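Glutathione S-transferase (Rhodospirillum rubrum F11, PDB 4O7H) probably catalyses the conjugation of glutathione to electrophilic substrates, as expected of a dimeric glutathione S-transferase. Local coordinates at residues A12-R17 with E206-I211; L20-L25 with D157-A162; P51-A56 with C68-E73; T139-I144 with C168-I173; R151-G156 with Y191-S196. All blocks are in the same frame, centred on the assembly; numbering follows the deposited sequence. Where two conformers were deposited one is given.

Contact 1: residues A12-R17 with E206-I211; sequences AARKVR and ETISPI
Arg17 and Glu206 meet head-on in a bidentate salt bridge between helix 11-22 and the loop that follows helix 201-205. From CB, which points at the loop, the Arg17 chain runs out past Leu4 and His6 of strand 3-6. It then turns at CD (chi3 77°), and NE finds the hydroxyl of Tyr27. At the tip, NH1 binds Glu206 OE1 at 2.8 Å in a nearly straight bond (169°), and NH2 binds Glu206 OE2 at 3.0 Å. Both oxygens lie close to the guanidinium plane, but the carboxylate is turned 39° against it, and OE1 is approached from above its own plane. Next to this pair, Arg14 NH2 brushes the Ile208 CD1 methyl at 3.6 Å, edge first, while the polar atoms of Arg14 turn to Gly8 O, Ser171 OG and Tyr217 OH. With three nitrogens engaged, the buried Arg17 guanidinium can hardly rotate, and its charge is probably balanced largely by the exposed Glu206.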
# COMPACT_ATOMS: atom_id res chain seq x y z
N ALA A 12 2.58 -10.03 3.09
CA ALA A 12 1.16 -9.78 3.19
C ALA A 12 0.37 -11.04 3.49
O ALA A 12 -0.59 -11.03 4.25
CB ALA A 12 0.65 -9.16 1.90
N ALA A 13 0.76 -12.13 2.86
CA ALA A 13 0.09 -13.39 3.11
C ALA A 13 0.35 -13.89 4.51
O ALA A 13 -0.59 -14.38 5.18
CB ALA A 13 0.47 -14.44 2.06
N ARG A 14 1.58 -13.72 5.00
CA ARG A 14 1.85 -14.04 6.39
C ARG A 14 0.94 -13.26 7.30
O ARG A 14 0.36 -13.81 8.25
CB ARG A 14 3.32 -13.81 6.74
CG ARG A 14 4.31 -14.81 6.13
CD ARG A 14 5.75 -14.62 6.67
NE ARG A 14 6.55 -15.73 6.17
CZ ARG A 14 7.46 -16.41 6.87
NH1 ARG A 14 7.83 -16.02 8.07
NH2 ARG A 14 8.00 -17.49 6.32
N LYS A 15 0.83 -11.96 7.04
CA LYS A 15 -0.04 -11.12 7.85
C LYS A 15 -1.47 -11.61 7.91
O LYS A 15 -2.10 -11.65 8.97
CB LYS A 15 0.01 -9.65 7.42
CG LYS A 15 -1.21 -8.88 7.93
CD LYS A 15 -1.02 -7.43 7.91
CE LYS A 15 -0.86 -6.90 6.55
NZ LYS A 15 -0.75 -5.43 6.70
N VAL A 16 -2.04 -11.99 6.77
CA VAL A 16 -3.40 -12.47 6.75
C VAL A 16 -3.55 -13.80 7.53
O VAL A 16 -4.50 -13.98 8.28
CB VAL A 16 -3.93 -12.57 5.31
CG1 VAL A 16 -5.32 -13.19 5.29
CG2 VAL A 16 -4.05 -11.18 4.66
N ARG A 17 -2.57 -14.69 7.42
CA ARG A 17 -2.60 -15.90 8.17
C ARG A 17 -2.64 -15.61 9.69
O ARG A 17 -3.40 -16.22 10.43
CB ARG A 17 -1.39 -16.80 7.90
CG ARG A 17 -1.33 -17.35 6.49
CD ARG A 17 -0.21 -18.35 6.39
NE ARG A 17 -0.62 -19.63 7.00
CZ ARG A 17 0.18 -20.70 7.02
NH1 ARG A 17 1.41 -20.62 6.54
NH2 ARG A 17 -0.27 -21.86 7.48
N GLU A 206 6.77 -23.85 9.49
CA GLU A 206 6.82 -24.17 8.07
C GLU A 206 8.14 -23.68 7.46
O GLU A 206 8.81 -22.78 7.97
CB GLU A 206 5.56 -23.58 7.37
CG GLU A 206 4.26 -24.18 7.87
CD GLU A 206 3.00 -23.56 7.23
OE1 GLU A 206 3.17 -22.81 6.24
OE2 GLU A 206 1.91 -23.89 7.73
N THR A 207 8.56 -24.32 6.37
CA THR A 207 9.78 -23.95 5.69
C THR A 207 9.49 -23.66 4.22
O THR A 207 8.46 -24.04 3.69
CB THR A 207 10.81 -25.08 5.75
OG1 THR A 207 10.22 -26.27 5.22
CG2 THR A 207 11.29 -25.33 7.19
N ILE A 208 10.42 -22.96 3.61
CA ILE A 208 10.36 -22.66 2.22
C ILE A 208 11.61 -23.31 1.61
O ILE A 208 12.73 -22.83 1.78
CB ILE A 208 10.35 -21.14 2.02
CG1 ILE A 208 9.11 -20.54 2.69
CG2 ILE A 208 10.36 -20.82 0.54
CD1 ILE A 208 9.43 -19.44 3.65
N SER A 209 11.40 -24.41 0.90
CA SER A 209 12.49 -25.13 0.24
C SER A 209 13.15 -24.24 -0.80
O SER A 209 12.48 -23.51 -1.53
CB SER A 209 11.93 -26.39 -0.40
OG SER A 209 12.95 -27.06 -1.12
N PRO A 210 14.49 -24.28 -0.90
CA PRO A 210 15.44 -25.12 -0.20
C PRO A 210 16.19 -24.37 0.90
O PRO A 210 17.35 -24.69 1.21
CB PRO A 210 16.44 -25.45 -1.32
CG PRO A 210 16.55 -24.15 -2.04
CD PRO A 210 15.14 -23.57 -2.01
N ILE A 211 15.57 -23.32 1.44
CA ILE A 211 16.30 -22.50 2.40
C ILE A 211 16.04 -23.00 3.84
O ILE A 211 14.90 -23.19 4.25
CB ILE A 211 15.93 -21.01 2.29
CG1 ILE A 211 16.18 -20.49 0.87
CG2 ILE A 211 16.75 -20.20 3.27
CD1 ILE A 211 14.93 -20.26 0.07

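Contact 2: residues L20-L25 with D157-A162; sequences LAEKRL and DMLTYA
The torsions of Lys23 and Tyr161 decide how these two residues meet. Lys23 keeps its chain straight as far as CE, while Tyr161 holds its ring beside its own backbone N (chi1 -78°). The straight chain carries Lys23 CE to 4.0 Å from Tyr161 OH, the two side chains crossing at about a right angle. The last bond (chi4 -83°) then turns NZ away to the carbonyls of Tyr75 and Pro78 and the carboxylate of Glu72; the tyrosine hydroxyl probably hydrogen-bonds to Cys68 O. The second touch is looser. Glu22 folds at chi2 (-68°), leaving OE1 4.3 Å from Leu159 CD2, a methyl passing a carboxylate whose real partners are Arg197 and Ser199. No hydrogen bond spans the two segments: Lys23 offers a methylene and Glu22 only the flank of its carboxylate, and both spend their charge elsewhere. Each backbone ends or begins a helix at this point. Helix 11-22 closes in a Schellman motif, with Leu25 N bonded to Leu20 O at 2.9 Å and Arg24 at positive phi; Arg24 NH2 returns to Glu22 O at 2.8 Å. Across from it, Thr160 OG1 accepts from Ala162 N at 3.1 Å, and Asp163 accepts from Thr160 N. This pairing is consistent with the Ser/Thr-X-X-Asp N-capping box that opens the central helix of the C-terminal domain in glutathione S-transferases.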
# COMPACT_ATOMS: atom_id res chain seq x y z
N LEU A 20 -6.16 -14.13 10.58
CA LEU A 20 -7.20 -15.11 10.60
C LEU A 20 -7.16 -15.88 11.94
O LEU A 20 -8.19 -16.11 12.58
CB LEU A 20 -6.98 -16.07 9.42
CG LEU A 20 -7.42 -15.51 8.06
CD1 LEU A 20 -6.83 -16.40 6.96
CD2 LEU A 20 -8.93 -15.40 7.94
N ALA A 21 -5.95 -16.26 12.36
CA ALA A 21 -5.76 -17.00 13.62
C ALA A 21 -6.13 -16.12 14.84
O ALA A 21 -6.75 -16.59 15.80
CB ALA A 21 -4.36 -17.54 13.74
N GLU A 22 -5.72 -14.85 14.83
CA GLU A 22 -6.06 -13.93 15.92
C GLU A 22 -7.57 -13.79 16.03
O GLU A 22 -8.11 -13.70 17.15
CB GLU A 22 -5.44 -12.56 15.67
CG GLU A 22 -3.94 -12.51 15.96
CD GLU A 22 -3.57 -12.65 17.41
OE1 GLU A 22 -4.34 -12.13 18.26
OE2 GLU A 22 -2.53 -13.28 17.71
N LYS A 23 -8.28 -13.87 14.89
CA LYS A 23 -9.76 -13.74 14.88
C LYS A 23 -10.45 -15.09 15.09
O LYS A 23 -11.67 -15.19 15.03
CB LYS A 23 -10.22 -13.07 13.61
CG LYS A 23 -9.86 -11.58 13.66
CD LYS A 23 -10.40 -10.80 12.50
CE LYS A 23 -10.21 -9.32 12.74
NZ LYS A 23 -11.25 -8.71 13.59
N ARG A 24 -9.66 -16.12 15.33
CA ARG A 24 -10.19 -17.48 15.56
C ARG A 24 -11.02 -17.99 14.37
O ARG A 24 -12.08 -18.63 14.52
CB ARG A 24 -11.00 -17.51 16.83
CG ARG A 24 -10.13 -17.72 18.05
CD ARG A 24 -9.21 -16.58 18.39
NE ARG A 24 -8.51 -16.78 19.70
CZ ARG A 24 -7.78 -15.84 20.29
NH1 ARG A 24 -7.21 -16.05 21.49
NH2 ARG A 24 -7.58 -14.69 19.68
N LEU A 25 -10.55 -17.67 13.17
CA LEU A 25 -11.22 -18.07 11.95
C LEU A 25 -10.51 -19.23 11.34
O LEU A 25 -9.33 -19.14 10.97
CB LEU A 25 -11.28 -16.89 10.96
CG LEU A 25 -11.95 -15.65 11.49
CD1 LEU A 25 -11.79 -14.51 10.50
CD2 LEU A 25 -13.45 -15.96 11.67
N ASP A 157 -2.57 0.44 23.14
CA ASP A 157 -2.87 -0.42 24.27
C ASP A 157 -3.21 -1.87 23.93
O ASP A 157 -3.21 -2.74 24.80
CB ASP A 157 -4.04 0.19 25.06
N MET A 158 -3.43 -2.16 22.65
CA MET A 158 -3.84 -3.51 22.27
C MET A 158 -3.04 -3.92 21.04
O MET A 158 -2.60 -3.06 20.32
CB MET A 158 -5.32 -3.54 21.92
CG MET A 158 -5.79 -2.49 20.97
SD MET A 158 -7.57 -2.55 20.63
CE MET A 158 -7.57 -3.76 19.32
N LEU A 159 -2.86 -5.22 20.87
CA LEU A 159 -2.23 -5.74 19.69
C LEU A 159 -3.14 -5.42 18.48
O LEU A 159 -4.37 -5.58 18.53
CB LEU A 159 -1.98 -7.24 19.83
CG LEU A 159 -1.26 -7.83 18.62
CD1 LEU A 159 -0.12 -8.78 18.99
CD2 LEU A 159 -2.26 -8.46 17.70
N THR A 160 -2.51 -4.99 17.36
CA THR A 160 -3.26 -4.59 16.16
C THR A 160 -2.54 -5.07 14.92
O THR A 160 -1.47 -5.70 14.99
CB THR A 160 -3.40 -3.07 16.05
OG1 THR A 160 -2.10 -2.48 15.89
CG2 THR A 160 -4.10 -2.53 17.26
N TYR A 161 -3.13 -4.73 13.79
CA TYR A 161 -2.52 -5.01 12.50
C TYR A 161 -1.12 -4.37 12.45
O TYR A 161 -0.26 -4.78 11.68
CB TYR A 161 -3.36 -4.46 11.36
CG TYR A 161 -4.55 -5.31 11.03
CD1 TYR A 161 -4.38 -6.64 10.70
CD2 TYR A 161 -5.82 -4.81 11.01
CE1 TYR A 161 -5.45 -7.41 10.36
CE2 TYR A 161 -6.89 -5.59 10.65
CZ TYR A 161 -6.70 -6.90 10.38
OH TYR A 161 -7.78 -7.66 10.05
N ALA A 162 -0.85 -3.33 13.22
CA ALA A 162 0.51 -2.78 13.21
C ALA A 162 1.54 -3.75 13.66
O ALA A 162 2.62 -3.93 13.01
CB ALA A 162 0.57 -1.52 14.07

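Contact 3: residues P51-A56 with C68-E73; sequences PVLVEA and CEYLEE
Tyr70 OH donates a hydrogen bond to Glu55 OE2 at only 2.6 Å, the tight end of the contact between strand 52-54 with its trailing loop and helix 64-74. The carboxylate oxygen lies in the plane of the ring, off its edge, and receives the hydroxyl on its anti lone pair; carboxylate and ring are turned 66° apart. The bend of Glu55 at chi2 (-81°) presents that oxygen to the tyrosine. OE2 takes a second bond from Tyr75 OH, and OE1 pairs with Arg2, so the buried carboxylate is well satisfied and probably stays ionised. Against this short bond the apolar half is slacker. Leu53 CD2 stands 4.0 Å from Tyr70 CE2, crossing the tyrosine at about a right angle, and equally 4.0 Å from Leu71 CD2. Past the helix lies the second subunit: Tyr70 packs on its Ala85, and Glu73 forms salt bridges with Arg88 and Arg92 of that neighbouring subunit. A helix laid on a mixed four-stranded sheet, with a cis-proline, Pro51, just before the strand, is characteristic of the thioredoxin-like N-terminal domain of glutathione S-transferases.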
# COMPACT_ATOMS: atom_id res chain seq x y z
N PRO A 51 -1.83 -12.45 -0.96
CA PRO A 51 -2.92 -13.37 -0.59
C PRO A 51 -4.22 -13.14 -1.31
O PRO A 51 -4.54 -12.03 -1.79
CB PRO A 51 -3.14 -13.09 0.89
CG PRO A 51 -2.77 -11.63 1.03
CD PRO A 51 -1.66 -11.38 0.06
N VAL A 52 -4.99 -14.23 -1.41
CA VAL A 52 -6.37 -14.16 -1.84
C VAL A 52 -7.20 -15.01 -0.86
O VAL A 52 -6.86 -16.19 -0.63
CB VAL A 52 -6.56 -14.74 -3.26
CG1 VAL A 52 -8.01 -14.67 -3.68
CG2 VAL A 52 -5.70 -13.95 -4.25
N LEU A 53 -8.25 -14.43 -0.31
CA LEU A 53 -9.18 -15.12 0.57
C LEU A 53 -10.44 -15.50 -0.20
O LEU A 53 -11.03 -14.64 -0.89
CB LEU A 53 -9.55 -14.24 1.75
CG LEU A 53 -10.52 -14.77 2.82
CD1 LEU A 53 -9.86 -15.86 3.65
CD2 LEU A 53 -11.02 -13.63 3.66
N VAL A 54 -10.85 -16.78 -0.07
CA VAL A 54 -12.14 -17.23 -0.67
C VAL A 54 -13.01 -17.81 0.46
O VAL A 54 -12.61 -18.76 1.17
CB VAL A 54 -11.93 -18.26 -1.79
CG1 VAL A 54 -13.28 -18.55 -2.47
CG2 VAL A 54 -10.87 -17.78 -2.78
N GLU A 55 -14.12 -17.15 0.70
CA GLU A 55 -15.07 -17.59 1.70
C GLU A 55 -15.80 -18.83 1.18
O GLU A 55 -15.78 -19.12 0.01
CB GLU A 55 -16.07 -16.50 2.05
CG GLU A 55 -15.49 -15.27 2.73
CD GLU A 55 -15.26 -15.43 4.22
OE1 GLU A 55 -14.97 -16.56 4.67
OE2 GLU A 55 -15.39 -14.41 4.92
N ALA A 56 -16.42 -19.56 2.10
CA ALA A 56 -17.15 -20.79 1.73
C ALA A 56 -18.25 -20.56 0.68
O ALA A 56 -18.53 -21.48 -0.11
CB ALA A 56 -17.71 -21.41 3.01
N CYS A 68 -7.66 -7.50 5.14
CA CYS A 68 -7.64 -7.07 6.54
C CYS A 68 -8.80 -6.18 6.90
O CYS A 68 -9.45 -6.37 7.95
CB CYS A 68 -6.30 -6.43 6.86
SG CYS A 68 -4.94 -7.64 6.94
N GLU A 69 -9.16 -5.26 6.01
CA GLU A 69 -10.28 -4.37 6.30
C GLU A 69 -11.59 -5.16 6.23
O GLU A 69 -12.48 -4.96 7.07
CB GLU A 69 -10.32 -3.21 5.34
CG GLU A 69 -9.12 -2.29 5.43
CD GLU A 69 -9.11 -1.47 6.70
OE1 GLU A 69 -10.17 -1.24 7.30
OE2 GLU A 69 -8.00 -1.08 7.07
N TYR A 70 -11.69 -6.10 5.28
CA TYR A 70 -12.84 -6.98 5.16
C TYR A 70 -12.97 -7.80 6.43
O TYR A 70 -14.09 -7.94 6.98
CB TYR A 70 -12.65 -7.90 3.97
CG TYR A 70 -13.64 -9.05 3.92
CD1 TYR A 70 -14.90 -8.89 3.35
CD2 TYR A 70 -13.29 -10.29 4.43
CE1 TYR A 70 -15.81 -9.97 3.29
CE2 TYR A 70 -14.21 -11.35 4.38
CZ TYR A 70 -15.45 -11.18 3.84
OH TYR A 70 -16.37 -12.26 3.81
N LEU A 71 -11.89 -8.37 6.93
CA LEU A 71 -11.98 -9.19 8.16
C LEU A 71 -12.51 -8.38 9.34
O LEU A 71 -13.31 -8.89 10.15
CB LEU A 71 -10.68 -9.89 8.52
CG LEU A 71 -10.15 -10.92 7.54
CD1 LEU A 71 -8.78 -11.38 8.00
CD2 LEU A 71 -11.15 -12.09 7.35
N GLU A 72 -12.10 -7.11 9.44
CA GLU A 72 -12.53 -6.30 10.57
C GLU A 72 -14.01 -5.93 10.41
O GLU A 72 -14.73 -5.76 11.41
CB GLU A 72 -11.63 -5.06 10.70
CG GLU A 72 -11.87 -4.22 11.95
CD GLU A 72 -11.17 -4.71 13.20
OE1 GLU A 72 -10.55 -5.80 13.21
OE2 GLU A 72 -11.26 -3.93 14.22
N GLU A 73 -14.49 -5.83 9.19
CA GLU A 73 -15.90 -5.49 8.91
C GLU A 73 -16.81 -6.67 9.18
O GLU A 73 -17.92 -6.51 9.75
CB GLU A 73 -16.07 -5.02 7.46
CG GLU A 73 -15.51 -3.63 7.21
CD GLU A 73 -15.44 -3.24 5.75
OE1 GLU A 73 -16.07 -3.91 4.90
OE2 GLU A 73 -14.78 -2.22 5.49

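Contact 4: residues T139-I144 with C168-I173; sequences THLRYI and CHLSLI
Leu170 and Ile144 reach toward each other tip to tip, and their terminal methyls meet with Leu170 CD1 3.8 Å from Ile144 CD1. Both CB atoms point at the opposing helix, and each chain then runs on outward: Ile144 sets CG1 anti to its carbonyl carbon (chi1 -69°) and extends straight to CD1, so the whole branch is spent spanning the gap. Leu141 joins differently. Its CB does not face helix 161-175 directly, yet its CD2 swings round to 4.2 Å from the same Leu170 CD1. One leucine methyl thus touches two residues a helical turn apart on helix 127-150. The alpha carbons of Leu141 and Leu170 remain 9.5 Å apart, a gap bridged by side chains alone. Neighbouring elements complete the apolar setting, with Phe98 of helix 85-119 and Trp190 of helix 185-195 against Ile144, and Ala187 against both Leu141 and Ile144. Within helix 161-175, Ser171 OG donates to Cys168 O at 2.7 Å and also meets Arg14 NH1. Between the two segments the chemistry is purely apolar: with no hydrogen bond or charge pair, methyl-to-methyl dispersion and burial hold them together inside the helical C-terminal domain.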
# COMPACT_ATOMS: atom_id res chain seq x y z
N THR A 139 17.43 1.23 11.31
CA THR A 139 16.60 2.42 11.52
C THR A 139 15.20 2.03 11.93
O THR A 139 14.60 2.63 12.83
CB THR A 139 16.52 3.24 10.23
OG1 THR A 139 17.85 3.41 9.68
CG2 THR A 139 15.90 4.56 10.48
N HIS A 140 14.69 0.98 11.28
CA HIS A 140 13.37 0.46 11.64
C HIS A 140 13.28 -0.16 13.01
O HIS A 140 12.27 0.01 13.72
CB HIS A 140 12.88 -0.50 10.58
CG HIS A 140 12.61 0.19 9.30
ND1 HIS A 140 11.40 0.81 9.04
CD2 HIS A 140 13.40 0.42 8.23
CE1 HIS A 140 11.47 1.41 7.86
NE2 HIS A 140 12.68 1.21 7.36
N LEU A 141 14.30 -0.95 13.36
CA LEU A 141 14.36 -1.49 14.70
C LEU A 141 14.48 -0.44 15.78
O LEU A 141 13.88 -0.60 16.82
CB LEU A 141 15.47 -2.51 14.85
CG LEU A 141 15.19 -3.81 14.09
CD1 LEU A 141 16.49 -4.57 13.87
CD2 LEU A 141 14.15 -4.69 14.78
N ARG A 142 15.21 0.65 15.51
CA ARG A 142 15.29 1.74 16.48
C ARG A 142 13.92 2.39 16.69
O ARG A 142 13.53 2.76 17.82
CB ARG A 142 16.31 2.83 16.05
CG ARG A 142 17.76 2.40 16.13
CD ARG A 142 18.72 3.62 16.18
NE ARG A 142 18.64 4.41 14.96
CZ ARG A 142 19.30 4.13 13.84
NH1 ARG A 142 20.09 3.06 13.78
NH2 ARG A 142 19.14 4.91 12.78
N TYR A 143 13.15 2.51 15.60
CA TYR A 143 11.82 3.08 15.69
C TYR A 143 10.86 2.20 16.47
O TYR A 143 10.09 2.65 17.28
CB TYR A 143 11.28 3.38 14.28
CG TYR A 143 10.01 4.14 14.24
CD1 TYR A 143 9.81 5.24 15.07
CD2 TYR A 143 8.99 3.77 13.38
CE1 TYR A 143 8.63 5.96 15.02
CE2 TYR A 143 7.81 4.49 13.32
CZ TYR A 143 7.64 5.58 14.14
OH TYR A 143 6.48 6.28 14.15
N ILE A 144 10.89 0.90 16.19
CA ILE A 144 10.11 -0.04 16.96
C ILE A 144 10.44 0.05 18.44
O ILE A 144 9.55 0.09 19.29
CB ILE A 144 10.33 -1.47 16.42
CG1 ILE A 144 9.70 -1.61 15.02
CG2 ILE A 144 9.79 -2.50 17.39
CD1 ILE A 144 10.01 -2.91 14.35
N CYS A 168 5.47 -9.69 10.76
CA CYS A 168 5.45 -10.60 9.59
C CYS A 168 6.61 -10.22 8.65
O CYS A 168 7.31 -11.10 8.12
CB CYS A 168 4.12 -10.62 8.90
SG CYS A 168 2.90 -11.57 9.80
N HIS A 169 6.84 -8.92 8.46
CA HIS A 169 8.00 -8.49 7.67
C HIS A 169 9.29 -8.98 8.33
O HIS A 169 10.13 -9.58 7.69
CB HIS A 169 7.98 -6.99 7.55
CG HIS A 169 7.19 -6.52 6.37
ND1 HIS A 169 5.86 -6.17 6.41
CD2 HIS A 169 7.57 -6.38 5.09
CE1 HIS A 169 5.48 -5.76 5.20
NE2 HIS A 169 6.50 -5.95 4.38
N LEU A 170 9.41 -8.74 9.64
CA LEU A 170 10.62 -9.11 10.36
C LEU A 170 10.83 -10.59 10.36
O LEU A 170 11.99 -11.05 10.36
CB LEU A 170 10.64 -8.55 11.77
CG LEU A 170 11.05 -7.06 11.81
CD1 LEU A 170 10.70 -6.44 13.14
CD2 LEU A 170 12.56 -6.94 11.60
N SER A 171 9.75 -11.37 10.30
CA SER A 171 9.87 -12.83 10.30
C SER A 171 10.58 -13.28 9.05
O SER A 171 11.31 -14.31 9.06
CB SER A 171 8.54 -13.53 10.49
OG SER A 171 7.69 -13.52 9.36
N LEU A 172 10.36 -12.57 7.95
CA LEU A 172 11.03 -12.95 6.69
C LEU A 172 12.50 -12.51 6.70
O LEU A 172 13.36 -13.28 6.25
CB LEU A 172 10.31 -12.38 5.49
CG LEU A 172 9.10 -13.23 5.14
CD1 LEU A 172 8.14 -12.37 4.33
CD2 LEU A 172 9.55 -14.49 4.41
N ILE A 173 12.80 -11.37 7.31
CA ILE A 173 14.19 -10.95 7.49
C ILE A 173 14.89 -11.95 8.40
O ILE A 173 16.04 -12.32 8.15
CB ILE A 173 14.33 -9.52 8.06
CG1 ILE A 173 13.43 -8.51 7.29
CG2 ILE A 173 15.78 -9.06 7.99
CD1 ILE A 173 13.42 -8.69 5.77

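Contact 5: residues R151-G156 with Y191-S196; sequences RRWLAG and YALVKS
Trp153, the first residue of a type I beta turn that closes at Gly156, points the edge of its indole at Val194 of helix 185-195 and reaches Leu193 beside it. The turn belongs to the loop joining helix 127-150 to helix 161-175 in the all-helical C-terminal domain. CG of Trp153 sits beside its backbone N (chi1 -68°), which carries the six-membered ring over to the helix. The closest touch is at the ring edge: Trp153 CZ3 lies 3.9 Å from Val194 CG2, with the methyl near the indole plane. Leu193 comes in obliquely, its CB 4.3 Å from Trp153 CH2. Leu193 is exposed and Val194 buried, so the indole spans the step from surface to interior, with Leu159 and Asp163 also against it. The turn itself is tied twice, Trp153 N to Gly156 O at 2.8 Å and Gly156 N to Trp153 O at 3.2 Å, and Gly156 takes a backbone conformation (phi 140°) that suits glycine. Arg151 NH2 adds a bond to Leu154 O at 2.8 Å, in the carbonyl plane and on a lone pair, besides its salt bridge to Glu90. Just past the last turn of helix 185-195, Ser196 OG donates to Ala192 O at 2.8 Å, nearly in line with the carbonyl.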
# COMPACT_ATOMS: atom_id res chain seq x y z
N ARG A 151 4.70 2.47 24.65
CA ARG A 151 3.38 1.91 24.45
C ARG A 151 3.38 0.43 24.75
O ARG A 151 4.42 -0.19 24.73
CB ARG A 151 3.00 2.10 22.98
CG ARG A 151 2.94 3.51 22.49
CD ARG A 151 2.82 3.54 20.98
NE ARG A 151 2.69 4.90 20.48
CZ ARG A 151 2.39 5.23 19.23
NH1 ARG A 151 2.33 6.50 18.88
NH2 ARG A 151 2.12 4.30 18.33
N ARG A 152 2.21 -0.13 25.01
CA ARG A 152 2.08 -1.53 25.31
C ARG A 152 2.40 -2.37 24.06
O ARG A 152 3.11 -3.36 24.13
CB ARG A 152 0.65 -1.78 25.78
CG ARG A 152 0.39 -3.16 26.30
CD ARG A 152 -1.10 -3.26 26.61
NE ARG A 152 -1.44 -4.46 27.35
CZ ARG A 152 -0.83 -4.81 28.47
NH1 ARG A 152 0.16 -4.06 28.93
NH2 ARG A 152 -1.18 -5.90 29.12
N TRP A 153 1.85 -1.93 22.94
CA TRP A 153 2.03 -2.59 21.65
C TRP A 153 2.35 -1.46 20.65
O TRP A 153 2.30 -0.28 20.99
CB TRP A 153 0.77 -3.35 21.25
CG TRP A 153 0.48 -4.53 22.10
CD1 TRP A 153 -0.44 -4.60 23.12
CD2 TRP A 153 1.08 -5.82 22.03
NE1 TRP A 153 -0.43 -5.85 23.68
CE2 TRP A 153 0.48 -6.63 23.03
CE3 TRP A 153 2.08 -6.38 21.23
CZ2 TRP A 153 0.85 -7.97 23.25
CZ3 TRP A 153 2.44 -7.69 21.45
CH2 TRP A 153 1.84 -8.46 22.46
N LEU A 154 2.65 -1.76 19.39
CA LEU A 154 3.23 -0.70 18.52
C LEU A 154 2.32 0.51 18.30
O LEU A 154 2.79 1.62 18.18
CB LEU A 154 3.58 -1.19 17.12
CG LEU A 154 4.75 -2.12 16.95
CD1 LEU A 154 4.94 -2.35 15.44
CD2 LEU A 154 6.00 -1.50 17.54
N ALA A 155 1.01 0.27 18.25
CA ALA A 155 0.03 1.32 17.97
C ALA A 155 -0.72 1.78 19.18
O ALA A 155 -1.60 2.65 19.05
CB ALA A 155 -0.96 0.87 16.90
N GLY A 156 -0.41 1.23 20.34
CA GLY A 156 -1.08 1.60 21.60
C GLY A 156 -1.37 0.43 22.52
O GLY A 156 -0.55 -0.45 22.71
N TYR A 191 9.29 -8.54 19.63
CA TYR A 191 9.13 -9.60 18.63
C TYR A 191 8.96 -10.95 19.30
O TYR A 191 8.21 -11.77 18.87
CB TYR A 191 10.28 -9.63 17.63
CG TYR A 191 10.14 -10.66 16.52
CD1 TYR A 191 9.28 -10.46 15.46
CD2 TYR A 191 10.79 -11.85 16.59
CE1 TYR A 191 9.14 -11.40 14.47
CE2 TYR A 191 10.68 -12.79 15.60
CZ TYR A 191 9.85 -12.56 14.53
OH TYR A 191 9.72 -13.54 13.53
N ALA A 192 9.69 -11.18 20.38
CA ALA A 192 9.52 -12.43 21.12
C ALA A 192 8.12 -12.62 21.63
O ALA A 192 7.63 -13.74 21.65
CB ALA A 192 10.53 -12.44 22.28
N LEU A 193 7.50 -11.52 22.06
CA LEU A 193 6.11 -11.59 22.48
C LEU A 193 5.18 -11.93 21.33
O LEU A 193 4.31 -12.83 21.47
CB LEU A 193 5.66 -10.31 23.12
CG LEU A 193 6.19 -9.95 24.49
CD1 LEU A 193 5.63 -8.57 24.82
CD2 LEU A 193 5.72 -11.00 25.48
N VAL A 194 5.41 -11.33 20.16
CA VAL A 194 4.51 -11.65 19.05
C VAL A 194 4.72 -13.07 18.57
O VAL A 194 3.76 -13.80 18.29
CB VAL A 194 4.65 -10.64 17.88
CG1 VAL A 194 3.74 -11.06 16.72
CG2 VAL A 194 4.34 -9.22 18.37
N LYS A 195 5.98 -13.45 18.42
CA LYS A 195 6.32 -14.78 17.84
C LYS A 195 5.85 -15.96 18.70
O LYS A 195 5.69 -17.08 18.18
CB LYS A 195 7.80 -14.89 17.51
CG LYS A 195 8.67 -15.35 18.64
CD LYS A 195 10.16 -15.50 18.22
CE LYS A 195 10.53 -16.65 17.29
NZ LYS A 195 12.00 -16.77 17.18
N SER A 196 5.60 -15.67 19.98
CA SER A 196 5.14 -16.65 20.97
C SER A 196 3.63 -16.84 21.01
O SER A 196 3.12 -17.65 21.77
CB SER A 196 5.63 -16.22 22.36
OG SER A 196 7.04 -16.37 22.50

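How the contacts relate
Helix 11-22 carries segments of contacts 1 and 2, whose centres lie about 18 Å apart, and helix 161-175 carries segments of contacts 2 and 4. Contact 1 touches contact 3 where Ala12 CB packs 3.7 Å from Pro51 CD; in related transferases the equivalent cis-proline borders the glutathione site, so this junction probably lies near the active site, although no ligand marks it here. Contact 2, which bridges the two domains, reaches contact 3 through a probable hydrogen bond of 3.0 Å between Tyr161 OH and Cys68 O. Contacts 4 and 5 meet where Ser171 CB lies 3.3 Å from Tyr191 OH. Contacts 3 and 4, with centres about 25 Å apart, lie on opposite sides of the chain's centre.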